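Local coordinates for protein 2-dehydropantoate 2-reductase (Bacillus subtilis, PDB 3EGO) that probably catalyses the NADPH-dependent reduction of ketopantoate to pantoic acid, a step on the way to pantothenate, at residues G14-D26 against N156-I168. Sequence-based numbering, arbitrary orientation.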
loop_
_atom_site.group_PDB
_atom_site.type_symbol
_atom_site.label_atom_id
_atom_site.label_comp_id
_atom_site.label_asym_id
_atom_site.label_seq_id
_atom_site.Cartn_x
_atom_site.Cartn_y
_atom_site.Cartn_z
ATOM N N GLY A 14 -5.609 21.072 -20.705
ATOM C CA GLY A 14 -6.553 22.014 -21.298
ATOM C C GLY A 14 -5.973 23.385 -21.568
ATOM O O GLY A 14 -6.136 23.941 -22.651
ATOM N N LEU A 15 -5.296 23.953 -20.582
ATOM C CA LEU A 15 -4.732 25.287 -20.764
ATOM C C LEU A 15 -3.654 25.283 -21.830
ATOM O O LEU A 15 -3.498 26.242 -22.566
ATOM C CB LEU A 15 -4.154 25.793 -19.435
ATOM C CG LEU A 15 -5.227 25.970 -18.321
ATOM C CD1 LEU A 15 -4.513 26.339 -16.990
ATOM C CD2 LEU A 15 -6.265 26.998 -18.709
ATOM N N LEU A 16 -2.835 24.227 -21.841
ATOM C CA LEU A 16 -1.751 24.089 -22.836
ATOM C C LEU A 16 -2.350 24.042 -24.246
ATOM O O LEU A 16 -1.911 24.777 -25.150
ATOM C CB LEU A 16 -0.992 22.770 -22.570
ATOM C CG LEU A 16 0.204 22.507 -23.508
ATOM C CD1 LEU A 16 1.375 23.282 -23.087
ATOM C CD2 LEU A 16 0.495 21.027 -23.467
ATOM N N CYS A 17 -3.389 23.209 -24.439
ATOM C CA CYS A 17 -4.010 23.122 -25.756
ATOM C C CYS A 17 -4.677 24.451 -26.124
ATOM O O CYS A 17 -4.642 24.885 -27.262
ATOM C CB CYS A 17 -5.098 22.028 -25.762
ATOM S SG CYS A 17 -4.435 20.345 -25.652
ATOM N N ALA A 18 -5.318 25.090 -25.147
ATOM C CA ALA A 18 -6.021 26.349 -25.440
ATOM C C ALA A 18 -5.014 27.399 -25.893
ATOM O O ALA A 18 -5.260 28.081 -26.861
ATOM C CB ALA A 18 -6.771 26.822 -24.183
ATOM N N TYR A 19 -3.867 27.515 -25.217
ATOM C CA TYR A 19 -2.889 28.488 -25.641
ATOM C C TYR A 19 -2.452 28.270 -27.114
ATOM O O TYR A 19 -2.484 29.169 -27.994
ATOM C CB TYR A 19 -1.648 28.504 -24.715
ATOM C CG TYR A 19 -0.643 29.471 -25.329
ATOM C CD1 TYR A 19 -0.802 30.852 -25.173
ATOM C CD2 TYR A 19 0.387 29.013 -26.153
ATOM C CE1 TYR A 19 0.069 31.733 -25.784
ATOM C CE2 TYR A 19 1.238 29.864 -26.757
ATOM C CZ TYR A 19 1.060 31.236 -26.586
ATOM O OH TYR A 19 1.928 32.096 -27.210
ATOM N N TYR A 20 -2.062 27.049 -27.416
ATOM C CA TYR A 20 -1.451 26.844 -28.684
ATOM C C TYR A 20 -2.459 26.833 -29.809
ATOM O O TYR A 20 -2.141 27.305 -30.909
ATOM C CB TYR A 20 -0.585 25.572 -28.656
ATOM C CG TYR A 20 0.760 25.748 -28.009
ATOM C CD1 TYR A 20 1.045 25.169 -26.776
ATOM C CD2 TYR A 20 1.770 26.459 -28.659
ATOM C CE1 TYR A 20 2.293 25.295 -26.192
ATOM C CE2 TYR A 20 3.014 26.592 -28.091
ATOM C CZ TYR A 20 3.270 26.000 -26.842
ATOM O OH TYR A 20 4.529 26.117 -26.257
ATOM N N LEU A 21 -3.669 26.311 -29.566
ATOM C CA LEU A 21 -4.689 26.279 -30.640
ATOM C C LEU A 21 -5.274 27.689 -30.879
ATOM O O LEU A 21 -5.635 28.037 -31.999
ATOM C CB LEU A 21 -5.815 25.284 -30.327
ATOM C CG LEU A 21 -5.323 23.808 -30.317
ATOM C CD1 LEU A 21 -6.384 22.830 -29.728
ATOM C CD2 LEU A 21 -4.886 23.415 -31.754
ATOM N N SER A 22 -5.276 28.510 -29.839
ATOM C CA SER A 22 -5.690 29.927 -29.963
ATOM C C SER A 22 -4.820 30.701 -30.963
ATOM O O SER A 22 -5.253 31.728 -31.491
ATOM C CB SER A 22 -5.616 30.613 -28.611
ATOM O OG SER A 22 -4.295 31.084 -28.374
ATOM N N LEU A 23 -3.613 30.220 -31.249
ATOM C CA LEU A 23 -2.750 30.887 -32.229
ATOM C C LEU A 23 -3.281 30.803 -33.642
ATOM O O LEU A 23 -2.849 31.568 -34.483
ATOM C CB LEU A 23 -1.311 30.339 -32.217
ATOM C CG LEU A 23 -0.546 30.425 -30.885
ATOM C CD1 LEU A 23 0.748 29.654 -31.007
ATOM C CD2 LEU A 23 -0.236 31.851 -30.523
ATOM N N TYR A 24 -4.220 29.877 -33.880
ATOM C CA TYR A 24 -4.724 29.587 -35.201
ATOM C C TYR A 24 -6.220 29.604 -35.247
ATOM O O TYR A 24 -6.802 29.710 -36.323
ATOM C CB TYR A 24 -4.200 28.226 -35.704
ATOM C CG TYR A 24 -2.727 28.255 -35.915
ATOM C CD1 TYR A 24 -1.860 27.852 -34.906
ATOM C CD2 TYR A 24 -2.182 28.783 -37.092
ATOM C CE1 TYR A 24 -0.511 27.905 -35.081
ATOM C CE2 TYR A 24 -0.815 28.844 -37.269
ATOM C CZ TYR A 24 0.015 28.395 -36.256
ATOM O OH TYR A 24 1.383 28.471 -36.388
ATOM N N HIS A 25 -6.871 29.478 -34.102
ATOM C CA HIS A 25 -8.303 29.306 -34.111
ATOM C C HIS A 25 -8.985 30.091 -32.989
ATOM O O HIS A 25 -8.325 30.589 -32.107
ATOM C CB HIS A 25 -8.677 27.837 -33.933
ATOM C CG HIS A 25 -8.088 26.917 -34.957
ATOM N ND1 HIS A 25 -8.482 26.928 -36.282
ATOM C CD2 HIS A 25 -7.166 25.925 -34.842
ATOM C CE1 HIS A 25 -7.809 26.002 -36.945
ATOM N NE2 HIS A 25 -6.997 25.387 -36.099
ATOM N N ASP A 26 -10.318 30.146 -33.028
ATOM C CA ASP A 26 -11.114 30.656 -31.917
ATOM C C ASP A 26 -11.389 29.621 -30.814
ATOM O O ASP A 26 -12.168 28.676 -30.991
ATOM C CB ASP A 26 -12.437 31.217 -32.450
ATOM C CG ASP A 26 -12.261 32.538 -33.157
ATOM O OD1 ASP A 26 -11.189 33.160 -33.003
ATOM O OD2 ASP A 26 -13.209 32.964 -33.850
ATOM N N ASN A 156 -7.917 17.776 -40.925
ATOM C CA ASN A 156 -6.813 18.278 -41.761
ATOM C C ASN A 156 -6.640 19.772 -41.680
ATOM O O ASN A 156 -5.525 20.257 -41.496
ATOM C CB ASN A 156 -7.040 17.945 -43.261
ATOM C CG ASN A 156 -6.719 16.494 -43.622
ATOM O OD1 ASN A 156 -6.167 15.732 -42.817
ATOM N ND2 ASN A 156 -7.060 16.109 -44.866
ATOM N N ILE A 157 -7.734 20.505 -41.846
ATOM C CA ILE A 157 -7.649 21.954 -41.864
ATOM C C ILE A 157 -7.369 22.397 -40.452
ATOM O O ILE A 157 -6.476 23.221 -40.227
ATOM C CB ILE A 157 -8.912 22.628 -42.480
ATOM C CG1 ILE A 157 -9.014 22.295 -43.968
ATOM C CG2 ILE A 157 -8.849 24.133 -42.338
ATOM C CD1 ILE A 157 -10.363 22.696 -44.589
ATOM N N LEU A 158 -8.069 21.791 -39.489
ATOM C CA LEU A 158 -7.887 22.174 -38.089
ATOM C C LEU A 158 -6.413 22.094 -37.709
ATOM O O LEU A 158 -5.886 23.031 -37.142
ATOM C CB LEU A 158 -8.752 21.329 -37.145
ATOM C CG LEU A 158 -10.241 21.698 -37.101
ATOM C CD1 LEU A 158 -11.079 20.489 -36.731
ATOM C CD2 LEU A 158 -10.466 22.890 -36.135
ATOM N N PHE A 159 -5.753 20.977 -38.035
ATOM C CA PHE A 159 -4.402 20.721 -37.619
ATOM C C PHE A 159 -3.370 20.998 -38.708
ATOM O O PHE A 159 -2.214 20.625 -38.567
ATOM C CB PHE A 159 -4.220 19.282 -37.114
ATOM C CG PHE A 159 -4.983 18.965 -35.868
ATOM C CD1 PHE A 159 -5.391 19.975 -34.991
ATOM C CD2 PHE A 159 -5.306 17.630 -35.567
ATOM C CE1 PHE A 159 -6.098 19.655 -33.820
ATOM C CE2 PHE A 159 -6.002 17.295 -34.393
ATOM C CZ PHE A 159 -6.404 18.321 -33.522
ATOM N N GLN A 160 -3.780 21.686 -39.767
ATOM C CA GLN A 160 -2.878 21.992 -40.875
ATOM C C GLN A 160 -1.636 22.746 -40.412
ATOM O O GLN A 160 -0.523 22.423 -40.822
ATOM C CB GLN A 160 -3.608 22.817 -41.958
ATOM C CG GLN A 160 -2.725 23.072 -43.191
ATOM C CD GLN A 160 -3.390 23.905 -44.270
ATOM O OE1 GLN A 160 -4.507 24.418 -44.095
ATOM N NE2 GLN A 160 -2.702 24.044 -45.410
ATOM N N HIS A 161 -1.834 23.764 -39.570
ATOM C CA HIS A 161 -0.735 24.592 -39.101
ATOM C C HIS A 161 -0.647 24.657 -37.586
ATOM O O HIS A 161 -1.627 25.015 -36.916
ATOM C CB HIS A 161 -0.883 26.004 -39.668
ATOM C CG HIS A 161 -0.653 26.066 -41.146
ATOM N ND1 HIS A 161 -1.575 26.587 -42.026
ATOM C CD2 HIS A 161 0.393 25.640 -41.899
ATOM C CE1 HIS A 161 -1.104 26.497 -43.258
ATOM N NE2 HIS A 161 0.086 25.924 -43.208
ATOM N N ASN A 162 0.515 24.301 -37.051
ATOM C CA ASN A 162 0.716 24.426 -35.600
ATOM C C ASN A 162 2.004 25.102 -35.180
ATOM O O ASN A 162 2.953 25.118 -35.956
ATOM C CB ASN A 162 0.564 23.065 -34.947
ATOM C CG ASN A 162 -0.872 22.684 -34.834
ATOM O OD1 ASN A 162 -1.361 21.908 -35.620
ATOM N ND2 ASN A 162 -1.585 23.306 -33.884
ATOM N N HIS A 163 2.044 25.664 -33.963
ATOM C CA HIS A 163 3.317 26.190 -33.425
ATOM C C HIS A 163 4.366 25.092 -33.445
ATOM O O HIS A 163 4.059 23.940 -33.178
ATOM C CB HIS A 163 3.141 26.680 -31.984
ATOM C CG HIS A 163 4.269 27.530 -31.491
ATOM N ND1 HIS A 163 5.473 27.006 -31.092
ATOM C CD2 HIS A 163 4.376 28.871 -31.347
ATOM C CE1 HIS A 163 6.279 27.984 -30.714
ATOM N NE2 HIS A 163 5.627 29.128 -30.839
ATOM N N SER A 164 5.626 25.449 -33.685
ATOM C CA SER A 164 6.678 24.458 -33.745
ATOM C C SER A 164 6.715 23.629 -32.476
ATOM O O SER A 164 7.099 22.461 -32.500
ATOM C CB SER A 164 8.030 25.148 -33.951
ATOM O OG SER A 164 8.017 25.834 -35.189
ATOM N N ASP A 165 6.308 24.225 -31.349
ATOM C CA ASP A 165 6.470 23.530 -30.068
ATOM C C ASP A 165 5.233 22.767 -29.657
ATOM O O ASP A 165 5.245 22.138 -28.595
ATOM C CB ASP A 165 6.855 24.486 -28.930
ATOM C CG ASP A 165 8.250 25.087 -29.091
ATOM O OD1 ASP A 165 9.192 24.377 -29.490
ATOM O OD2 ASP A 165 8.394 26.258 -28.733
ATOM N N PHE A 166 4.209 22.803 -30.522
ATOM C CA PHE A 166 2.951 22.124 -30.341
ATOM C C PHE A 166 2.693 21.215 -31.548
ATOM O O PHE A 166 1.693 21.341 -32.173
ATOM C CB PHE A 166 1.775 23.134 -30.196
ATOM C CG PHE A 166 0.551 22.566 -29.489
ATOM C CD1 PHE A 166 0.605 22.159 -28.133
ATOM C CD2 PHE A 166 -0.663 22.429 -30.187
ATOM C CE1 PHE A 166 -0.567 21.617 -27.490
ATOM C CE2 PHE A 166 -1.816 21.912 -29.564
ATOM C CZ PHE A 166 -1.761 21.492 -28.212
ATOM N N PRO A 167 3.650 20.345 -31.913
ATOM C CA PRO A 167 3.346 19.501 -33.084
ATOM C C PRO A 167 2.238 18.484 -32.828
ATOM O O PRO A 167 2.055 18.002 -31.684
ATOM C CB PRO A 167 4.681 18.775 -33.347
ATOM C CG PRO A 167 5.317 18.736 -32.020
ATOM C CD PRO A 167 4.999 20.077 -31.394
ATOM N N ILE A 168 1.533 18.121 -33.892
ATOM C CA ILE A 168 0.453 17.178 -33.785
ATOM C C ILE A 168 0.591 16.150 -34.910
ATOM O O ILE A 168 0.763 16.541 -36.085
ATOM C CB ILE A 168 -0.910 17.906 -33.855
ATOM C CG1 ILE A 168 -1.043 18.829 -32.626
ATOM C CG2 ILE A 168 -2.031 16.904 -33.796
ATOM C CD1 ILE A 168 -2.320 19.753 -32.650
HETATM O O HOH W 1 -0.455 25.553 -32.483
#
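The loop 156-168 runs against the first Rossmann helix and the loop that follows it, bringing the CA atoms of Y20 and F166 to 6.7 Å. A type I turn from H163 to F166 delivers the F166 ring to the helix, where CB of Y20 lies over its face, 3.5 Å from the centroid. CB of F166 repays this over the Y20 ring, the planes only 11° apart but slid until they barely overlap; Y19 covers the other Y20 face. C17 SG sits at the F166 edge, and L21 CG lies 4.1 Å from F166 CE2. Replacing F166 by an alanine removes the ring, which would probably open a gap against L21 and C17. With CG anti to the backbone N (chi1 -165°), H163 offers its face to the edge of Y20; a hydrogen bond from D165 N to H163 ND1 (2.9 Å) helps fix the imidazole. Y20 OH is hydrogen-bonded to H136 ND1 and K49 NZ, on strands of the sheet. Farther along, Y24 lays its ring over H161 O. The example shows labour divided: an aromatic cluster supplies apolar packing, while H25 NE2, donating in the carbonyl plane to L158 O (2.8 Å), and a water linking Y20 O to H163 N satisfy backbone polar atoms, beside the helix that follows the glycine-rich turn, which probably binds NADP(+).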